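Local coordinates for protein PA0821 (Pseudomonas aeruginosa, PDB 7DRG) that probably acts as the immunity protein (antitoxin) that neutralises a VRR-NUC domain effector of the type VI secretion system, at residues 159-171 against 350-362. Residues are numbered along the deposited sequence; the frame is centred on the assembly and turned at random.
Sequences PLDFLQLFIDFAR and PYLDATNTLPERL
The irregular C-terminal tail of this TsiV-family protein packs along helix 161-173, where L358 lies against the helix face formed by L163, Q164 and I167, with L160 at its margin. Its isobutyl group runs antiparallel alongside that of L163, CG lying 3.7 Å from L163 CD2. L358 CD1 meets I167 CG1 at 3.7 Å, and the Q164 amide oxygen lies nearest L358 CD2, at 3.5 Å, and close to CD1 as well. Strand 259-264 backs this apolar patch through Y262, which touches L163 and whose hydroxyl is hydrogen-bonded to L358 N. Before the helix, L160 uses its CD2 methyl, 3.5 Å from T357 O, to lie against the tail backbone, and one water donates to both P159 O and N356 O, joining the two main chains. N356 O has a second donor in Q271 NE2.

Farther along the helix, R171 links two carboxylates by salt bridges. With chi1 at -168° its chain starts out opposite its own nitrogen, and bends at chi2 and chi3 set the guanidinium between E360 and D168, R171 NH2 lying 2.7 Å from D168 OD1. Q164 NE2 also donates to that oxygen, a second-shell bond that probably helps hold the D168 carboxylate in place. E360 meets R171 head-on, their planes 33° apart; R171 NH1 donates to the syn lone pair of E360 OE2 at 2.7 Å, with an N-H...O angle of 158°.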
ATOM      1  N   PRO B 159      28.705   6.992  -7.288  1.00 24.67           N
ATOM      2  CA  PRO B 159      28.054   5.702  -7.579  1.00 23.69           C
ATOM      3  C   PRO B 159      28.924   4.473  -7.349  1.00 20.87           C
ATOM      4  O   PRO B 159      28.396   3.354  -7.413  1.00 24.15           O
ATOM      5  CB  PRO B 159      27.661   5.834  -9.061  1.00 28.35           C
ATOM      6  CG  PRO B 159      28.532   6.897  -9.598  1.00 31.29           C
ATOM      7  CD  PRO B 159      28.802   7.850  -8.481  1.00 28.35           C
ATOM      8  N   LEU B 160      30.223   4.627  -7.090  1.00 21.56           N
ATOM      9  CA  LEU B 160      31.073   3.474  -6.828  1.00 20.93           C
ATOM     10  C   LEU B 160      31.412   3.295  -5.353  1.00 21.32           C
ATOM     11  O   LEU B 160      32.008   2.275  -4.996  1.00 22.26           O
ATOM     12  CB  LEU B 160      32.374   3.569  -7.638  1.00 22.53           C
ATOM     13  CG  LEU B 160      32.168   3.665  -9.150  1.00 26.21           C
ATOM     14  CD1 LEU B 160      33.513   3.630  -9.846  1.00 26.29           C
ATOM     15  CD2 LEU B 160      31.274   2.540  -9.656  1.00 26.39           C
ATOM     16  N   ASP B 161      31.035   4.238  -4.486  1.00 20.33           N
ATOM     17  CA  ASP B 161      31.527   4.199  -3.107  1.00 19.83           C
ATOM     18  C   ASP B 161      30.879   3.078  -2.297  1.00 19.47           C
ATOM     19  O   ASP B 161      31.580   2.282  -1.659  1.00 19.53           O
ATOM     20  CB  ASP B 161      31.299   5.545  -2.421  1.00 23.28           C
ATOM     21  CG  ASP B 161      32.315   6.593  -2.827  1.00 31.76           C
ATOM     22  OD1 ASP B 161      33.091   6.349  -3.781  1.00 28.16           O
ATOM     23  OD2 ASP B 161      32.346   7.661  -2.178  1.00 30.73           O
ATOM     24  N   PHE B 162      29.543   3.020  -2.274  1.00 18.20           N
ATOM     25  CA  PHE B 162      28.880   1.950  -1.534  1.00 20.53           C
ATOM     26  C   PHE B 162      29.265   0.588  -2.096  1.00 18.23           C
ATOM     27  O   PHE B 162      29.550  -0.351  -1.343  1.00 18.03           O
ATOM     28  CB  PHE B 162      27.361   2.143  -1.570  1.00 18.83           C
ATOM     29  CG  PHE B 162      26.595   1.017  -0.944  1.00 15.83           C
ATOM     30  CD1 PHE B 162      26.303  -0.128  -1.667  1.00 17.26           C
ATOM     31  CD2 PHE B 162      26.176   1.093   0.377  1.00 17.62           C
ATOM     32  CE1 PHE B 162      25.622  -1.176  -1.099  1.00 18.79           C
ATOM     33  CE2 PHE B 162      25.477   0.044   0.953  1.00 17.99           C
ATOM     34  CZ  PHE B 162      25.205  -1.089   0.221  1.00 16.53           C
ATOM     35  N   LEU B 163      29.274   0.465  -3.425  1.00 18.09           N
ATOM     36  CA  LEU B 163      29.656  -0.791  -4.049  1.00 16.36           C
ATOM     37  C   LEU B 163      31.049  -1.232  -3.600  1.00 17.95           C
ATOM     38  O   LEU B 163      31.253  -2.400  -3.252  1.00 18.49           O
ATOM     39  CB  LEU B 163      29.589  -0.623  -5.568  1.00 17.83           C
ATOM     40  CG  LEU B 163      30.111  -1.752  -6.444  1.00 21.22           C
ATOM     41  CD1 LEU B 163      29.354  -3.029  -6.165  1.00 23.24           C
ATOM     42  CD2 LEU B 163      29.983  -1.338  -7.913  1.00 22.03           C
ATOM     43  N   GLN B 164      32.009  -0.302  -3.572  1.00 16.87           N
ATOM     44  CA  GLN B 164      33.351  -0.629  -3.104  1.00 18.50           C
ATOM     45  C   GLN B 164      33.338  -1.105  -1.654  1.00 19.94           C
ATOM     46  O   GLN B 164      34.047  -2.054  -1.299  1.00 17.84           O
ATOM     47  CB  GLN B 164      34.267   0.587  -3.256  1.00 20.23           C
ATOM     48  CG  GLN B 164      35.727   0.283  -2.973  1.00 22.62           C
ATOM     49  CD  GLN B 164      36.362  -0.556  -4.066  1.00 25.02           C
ATOM     50  OE1 GLN B 164      36.490  -0.110  -5.212  1.00 26.72           O
ATOM     51  NE2 GLN B 164      36.746  -1.782  -3.728  1.00 29.91           N
ATOM     52  N   LEU B 165      32.538  -0.461  -0.804  1.00 18.17           N
ATOM     53  CA  LEU B 165      32.432  -0.905   0.586  1.00 18.11           C
ATOM     54  C   LEU B 165      31.892  -2.325   0.663  1.00 17.37           C
ATOM     55  O   LEU B 165      32.412  -3.159   1.413  1.00 17.05           O
ATOM     56  CB  LEU B 165      31.535   0.041   1.392  1.00 17.47           C
ATOM     57  CG  LEU B 165      31.982   1.481   1.616  1.00 21.54           C
ATOM     58  CD1 LEU B 165      30.904   2.224   2.404  1.00 23.52           C
ATOM     59  CD2 LEU B 165      33.326   1.538   2.338  1.00 24.92           C
ATOM     60  N   PHE B 166      30.825  -2.614  -0.093  1.00 14.99           N
ATOM     61  CA  PHE B 166      30.203  -3.932  -0.009  1.00 14.95           C
ATOM     62  C   PHE B 166      31.188  -5.029  -0.399  1.00 18.23           C
ATOM     63  O   PHE B 166      31.280  -6.061   0.279  1.00 17.24           O
ATOM     64  CB  PHE B 166      28.944  -3.977  -0.885  1.00 17.30           C
ATOM     65  CG  PHE B 166      28.064  -5.160  -0.615  1.00 15.53           C
ATOM     66  CD1 PHE B 166      27.154  -5.131   0.429  1.00 15.67           C
ATOM     67  CD2 PHE B 166      28.142  -6.300  -1.400  1.00 19.09           C
ATOM     68  CE1 PHE B 166      26.346  -6.226   0.683  1.00 15.31           C
ATOM     69  CE2 PHE B 166      27.336  -7.390  -1.150  1.00 19.80           C
ATOM     70  CZ  PHE B 166      26.431  -7.349  -0.106  1.00 17.98           C
ATOM     71  N   ILE B 167      31.952  -4.810  -1.469  1.00 17.39           N
ATOM     72  CA  ILE B 167      32.949  -5.794  -1.879  1.00 20.98           C
ATOM     73  C   ILE B 167      34.078  -5.876  -0.857  1.00 18.43           C
ATOM     74  O   ILE B 167      34.521  -6.971  -0.493  1.00 19.28           O
ATOM     75  CB  ILE B 167      33.481  -5.457  -3.282  1.00 19.72           C
ATOM     76  CG1 ILE B 167      32.333  -5.326  -4.289  1.00 24.31           C
ATOM     77  CG2 ILE B 167      34.495  -6.503  -3.720  1.00 19.55           C
ATOM     78  CD1 ILE B 167      31.387  -6.495  -4.304  1.00 26.99           C
ATOM     79  N   ASP B 168      34.576  -4.725  -0.395  1.00 17.01           N
ATOM     80  CA  ASP B 168      35.654  -4.726   0.592  1.00 15.95           C
ATOM     81  C   ASP B 168      35.236  -5.450   1.861  1.00 18.02           C
ATOM     82  O   ASP B 168      36.024  -6.210   2.438  1.00 17.61           O
ATOM     83  CB  ASP B 168      36.079  -3.296   0.926  1.00 16.68           C
ATOM     84  CG  ASP B 168      36.935  -2.663  -0.171  1.00 20.75           C
ATOM     85  OD1 ASP B 168      37.241  -3.347  -1.161  1.00 22.84           O
ATOM     86  OD2 ASP B 168      37.291  -1.470  -0.046  1.00 22.53           O
ATOM     87  N   PHE B 169      33.994  -5.232   2.308  1.00 16.84           N
ATOM     88  CA  PHE B 169      33.537  -5.880   3.536  1.00 16.37           C
ATOM     89  C   PHE B 169      33.372  -7.380   3.327  1.00 15.63           C
ATOM     90  O   PHE B 169      33.716  -8.180   4.207  1.00 19.07           O
ATOM     91  CB  PHE B 169      32.196  -5.287   4.011  1.00 14.52           C
ATOM     92  CG  PHE B 169      32.241  -3.830   4.409  1.00 16.58           C
ATOM     93  CD1 PHE B 169      33.406  -3.088   4.365  1.00 17.47           C
ATOM     94  CD2 PHE B 169      31.074  -3.207   4.850  1.00 15.39           C
ATOM     95  CE1 PHE B 169      33.418  -1.757   4.728  1.00 16.09           C
ATOM     96  CE2 PHE B 169      31.079  -1.874   5.218  1.00 19.48           C
ATOM     97  CZ  PHE B 169      32.245  -1.148   5.167  1.00 20.04           C
ATOM     98  N   ALA B 170      32.827  -7.777   2.175  1.00 17.01           N
ATOM     99  CA  ALA B 170      32.687  -9.197   1.877  1.00 17.51           C
ATOM    100  C   ALA B 170      34.043  -9.880   1.887  1.00 21.37           C
ATOM    101  O   ALA B 170      34.190 -10.994   2.407  1.00 20.08           O
ATOM    102  CB  ALA B 170      32.013  -9.380   0.518  1.00 20.93           C
ATOM    103  N   ARG B 171      35.042  -9.211   1.319  1.00 19.67           N
ATOM    104  CA  ARG B 171      36.385  -9.768   1.238  1.00 20.54           C
ATOM    105  C   ARG B 171      36.960 -10.052   2.623  1.00 23.60           C
ATOM    106  O   ARG B 171      37.616 -11.082   2.827  1.00 25.68           O
ATOM    107  CB  ARG B 171      37.267  -8.798   0.455  1.00 28.63           C
ATOM    108  CG  ARG B 171      38.610  -9.320   0.034  1.00 33.71           C
ATOM    109  CD  ARG B 171      38.954  -8.747  -1.334  1.00 23.65           C
ATOM    110  NE  ARG B 171      38.626  -7.323  -1.446  1.00 22.34           N
ATOM    111  CZ  ARG B 171      38.375  -6.711  -2.599  1.00 23.74           C
ATOM    112  NH1 ARG B 171      38.402  -7.402  -3.734  1.00 26.29           N
ATOM    113  NH2 ARG B 171      38.087  -5.413  -2.623  1.00 25.28           N
ATOM    114  N   PRO B 350      19.754   0.591 -18.697  1.00 33.75           N
ATOM    115  CA  PRO B 350      21.123   1.027 -18.995  1.00 34.00           C
ATOM    116  C   PRO B 350      22.127  -0.099 -18.801  1.00 32.29           C
ATOM    117  O   PRO B 350      21.981  -0.948 -17.918  1.00 34.08           O
ATOM    118  CB  PRO B 350      21.359   2.165 -17.994  1.00 38.49           C
ATOM    119  CG  PRO B 350      19.984   2.634 -17.615  1.00 41.34           C
ATOM    120  CD  PRO B 350      19.116   1.414 -17.655  1.00 34.73           C
ATOM    121  N   TYR B 351      23.163  -0.087 -19.638  1.00 30.13           N
ATOM    122  CA  TYR B 351      24.214  -1.092 -19.612  1.00 29.16           C
ATOM    123  C   TYR B 351      25.267  -0.769 -18.553  1.00 29.58           C
ATOM    124  O   TYR B 351      25.471   0.384 -18.167  1.00 31.35           O
ATOM    125  CB  TYR B 351      24.914  -1.179 -20.972  1.00 34.68           C
ATOM    126  CG  TYR B 351      24.175  -1.940 -22.056  1.00 34.24           C
ATOM    127  CD1 TYR B 351      22.851  -1.669 -22.357  1.00 40.26           C
ATOM    128  CD2 TYR B 351      24.831  -2.915 -22.800  1.00 43.82           C
ATOM    129  CE1 TYR B 351      22.189  -2.366 -23.363  1.00 45.70           C
ATOM    130  CE2 TYR B 351      24.183  -3.610 -23.803  1.00 44.07           C
ATOM    131  CZ  TYR B 351      22.864  -3.336 -24.074  1.00 46.65           C
ATOM    132  OH  TYR B 351      22.226  -4.034 -25.072  1.00 55.80           O
ATOM    133  N   LEU B 352      25.967  -1.811 -18.114  1.00 28.43           N
ATOM    134  CA  LEU B 352      27.114  -1.621 -17.234  1.00 27.91           C
ATOM    135  C   LEU B 352      28.266  -0.972 -17.988  1.00 32.95           C
ATOM    136  O   LEU B 352      28.514  -1.274 -19.160  1.00 34.17           O
ATOM    137  CB  LEU B 352      27.575  -2.958 -16.661  1.00 25.65           C
ATOM    138  CG  LEU B 352      26.553  -3.759 -15.870  1.00 28.07           C
ATOM    139  CD1 LEU B 352      27.194  -5.048 -15.395  1.00 30.20           C
ATOM    140  CD2 LEU B 352      26.022  -2.934 -14.703  1.00 29.70           C
ATOM    141  N   ASP B 353      28.985  -0.083 -17.308  1.00 27.64           N
ATOM    142  CA  ASP B 353      30.177   0.525 -17.889  1.00 32.09           C
ATOM    143  C   ASP B 353      31.134   0.898 -16.760  1.00 29.86           C
ATOM    144  O   ASP B 353      30.926   0.539 -15.596  1.00 28.57           O
ATOM    145  CB  ASP B 353      29.800   1.718 -18.785  1.00 36.44           C
ATOM    146  CG  ASP B 353      29.062   2.822 -18.043  1.00 42.16           C
ATOM    147  OD1 ASP B 353      29.260   2.997 -16.825  1.00 39.88           O
ATOM    148  OD2 ASP B 353      28.268   3.533 -18.696  1.00 50.00           O
ATOM    149  N   ALA B 354      32.197   1.625 -17.108  1.00 34.30           N
ATOM    150  CA  ALA B 354      33.208   1.991 -16.124  1.00 31.12           C
ATOM    151  C   ALA B 354      32.696   2.974 -15.079  1.00 30.50           C
ATOM    152  O   ALA B 354      33.351   3.146 -14.047  1.00 35.59           O
ATOM    153  CB  ALA B 354      34.432   2.577 -16.829  1.00 32.89           C
ATOM    154  N   THR B 355      31.556   3.620 -15.311  1.00 29.50           N
ATOM    155  CA  THR B 355      31.025   4.576 -14.349  1.00 32.20           C
ATOM    156  C   THR B 355      30.163   3.935 -13.273  1.00 30.31           C
ATOM    157  O   THR B 355      29.889   4.590 -12.263  1.00 32.14           O
ATOM    158  CB  THR B 355      30.198   5.658 -15.054  1.00 35.99           C
ATOM    159  OG1 THR B 355      28.991   5.087 -15.572  1.00 42.83           O
ATOM    160  CG2 THR B 355      30.995   6.280 -16.196  1.00 35.95           C
ATOM    161  N   ASN B 356      29.723   2.686 -13.450  1.00 25.84           N
ATOM    162  CA  ASN B 356      28.788   2.094 -12.496  1.00 21.88           C
ATOM    163  C   ASN B 356      29.189   0.693 -12.036  1.00 24.24           C
ATOM    164  O   ASN B 356      28.417   0.045 -11.316  1.00 25.02           O
ATOM    165  CB  ASN B 356      27.361   2.087 -13.071  1.00 27.49           C
ATOM    166  CG  ASN B 356      27.269   1.409 -14.424  1.00 25.75           C
ATOM    167  OD1 ASN B 356      27.963   0.432 -14.691  1.00 26.53           O
ATOM    168  ND2 ASN B 356      26.411   1.935 -15.290  1.00 30.06           N
ATOM    169  N   THR B 357      30.383   0.222 -12.394  1.00 23.83           N
ATOM    170  CA  THR B 357      30.931  -1.031 -11.893  1.00 24.15           C
ATOM    171  C   THR B 357      32.339  -0.775 -11.381  1.00 26.66           C
ATOM    172  O   THR B 357      32.961   0.236 -11.719  1.00 26.31           O
ATOM    173  CB  THR B 357      30.986  -2.134 -12.970  1.00 27.29           C
ATOM    174  OG1 THR B 357      31.791  -1.691 -14.071  1.00 30.23           O
ATOM    175  CG2 THR B 357      29.598  -2.476 -13.471  1.00 25.89           C
ATOM    176  N   LEU B 358      32.845  -1.716 -10.561  1.00 22.78           N
ATOM    177  CA  LEU B 358      34.248  -1.646 -10.160  1.00 21.94           C
ATOM    178  C   LEU B 358      35.128  -2.262 -11.245  1.00 22.21           C
ATOM    179  O   LEU B 358      34.733  -3.237 -11.889  1.00 25.36           O
ATOM    180  CB  LEU B 358      34.484  -2.380  -8.847  1.00 23.95           C
ATOM    181  CG  LEU B 358      33.615  -1.977  -7.657  1.00 23.96           C
ATOM    182  CD1 LEU B 358      34.039  -2.780  -6.438  1.00 28.31           C
ATOM    183  CD2 LEU B 358      33.727  -0.490  -7.377  1.00 25.67           C
ATOM    184  N   PRO B 359      36.326  -1.717 -11.459  1.00 26.66           N
ATOM    185  CA  PRO B 359      37.216  -2.283 -12.485  1.00 32.22           C
ATOM    186  C   PRO B 359      37.572  -3.746 -12.259  1.00 29.01           C
ATOM    187  O   PRO B 359      37.928  -4.433 -13.222  1.00 34.85           O
ATOM    188  CB  PRO B 359      38.462  -1.385 -12.415  1.00 30.70           C
ATOM    189  CG  PRO B 359      38.322  -0.583 -11.146  1.00 33.85           C
ATOM    190  CD  PRO B 359      36.850  -0.465 -10.896  1.00 28.15           C
ATOM    191  N   GLU B 360      37.474  -4.254 -11.035  1.00 29.79           N
ATOM    192  CA  GLU B 360      37.865  -5.629 -10.761  1.00 28.82           C
ATOM    193  C   GLU B 360      36.792  -6.644 -11.134  1.00 26.93           C
ATOM    194  O   GLU B 360      36.982  -7.837 -10.862  1.00 31.74           O
ATOM    195  CB  GLU B 360      38.239  -5.784  -9.290  1.00 28.81           C
ATOM    196  CG  GLU B 360      37.070  -5.740  -8.324  1.00 28.06           C
ATOM    197  CD  GLU B 360      37.531  -5.618  -6.884  1.00 35.52           C
ATOM    198  OE1 GLU B 360      38.029  -4.535  -6.511  1.00 44.03           O
ATOM    199  OE2 GLU B 360      37.408  -6.608  -6.131  1.00 30.24           O
ATOM    200  N   ARG B 361      35.682  -6.215 -11.738  1.00 25.88           N
ATOM    201  CA  ARG B 361      34.670  -7.171 -12.165  1.00 23.87           C
ATOM    202  C   ARG B 361      35.316  -8.222 -13.054  1.00 30.47           C
ATOM    203  O   ARG B 361      36.262  -7.937 -13.790  1.00 32.62           O
ATOM    204  CB  ARG B 361      33.528  -6.469 -12.916  1.00 26.41           C
ATOM    205  CG  ARG B 361      33.937  -5.886 -14.253  1.00 29.11           C
ATOM    206  CD  ARG B 361      32.748  -5.324 -15.019  1.00 33.78           C
ATOM    207  NE  ARG B 361      31.834  -6.361 -15.495  1.00 35.85           N
ATOM    208  CZ  ARG B 361      30.943  -6.176 -16.467  1.00 35.53           C
ATOM    209  NH1 ARG B 361      30.854  -4.996 -17.070  1.00 31.33           N
ATOM    210  NH2 ARG B 361      30.144  -7.170 -16.841  1.00 32.69           N
ATOM    211  N   LEU B 362      34.844  -9.456 -12.940  1.00 27.23           N
ATOM    212  CA  LEU B 362      35.299 -10.476 -13.863  1.00 35.30           C
ATOM    213  C   LEU B 362      35.117  -9.976 -15.289  1.00 43.23           C
ATOM    214  O   LEU B 362      34.032  -9.555 -15.665  1.00 39.18           O
ATOM    215  CB  LEU B 362      34.533 -11.778 -13.692  1.00 39.98           C
ATOM    216  CG  LEU B 362      34.805 -12.530 -12.386  1.00 44.68           C
ATOM    217  CD1 LEU B 362      34.080 -13.878 -12.313  1.00 45.87           C
ATOM    218  CD2 LEU B 362      36.304 -12.713 -12.173  1.00 48.00           C
TER
HETATM  219  O   HOH W   1      27.275   1.829  -9.365  1.00 26.76           O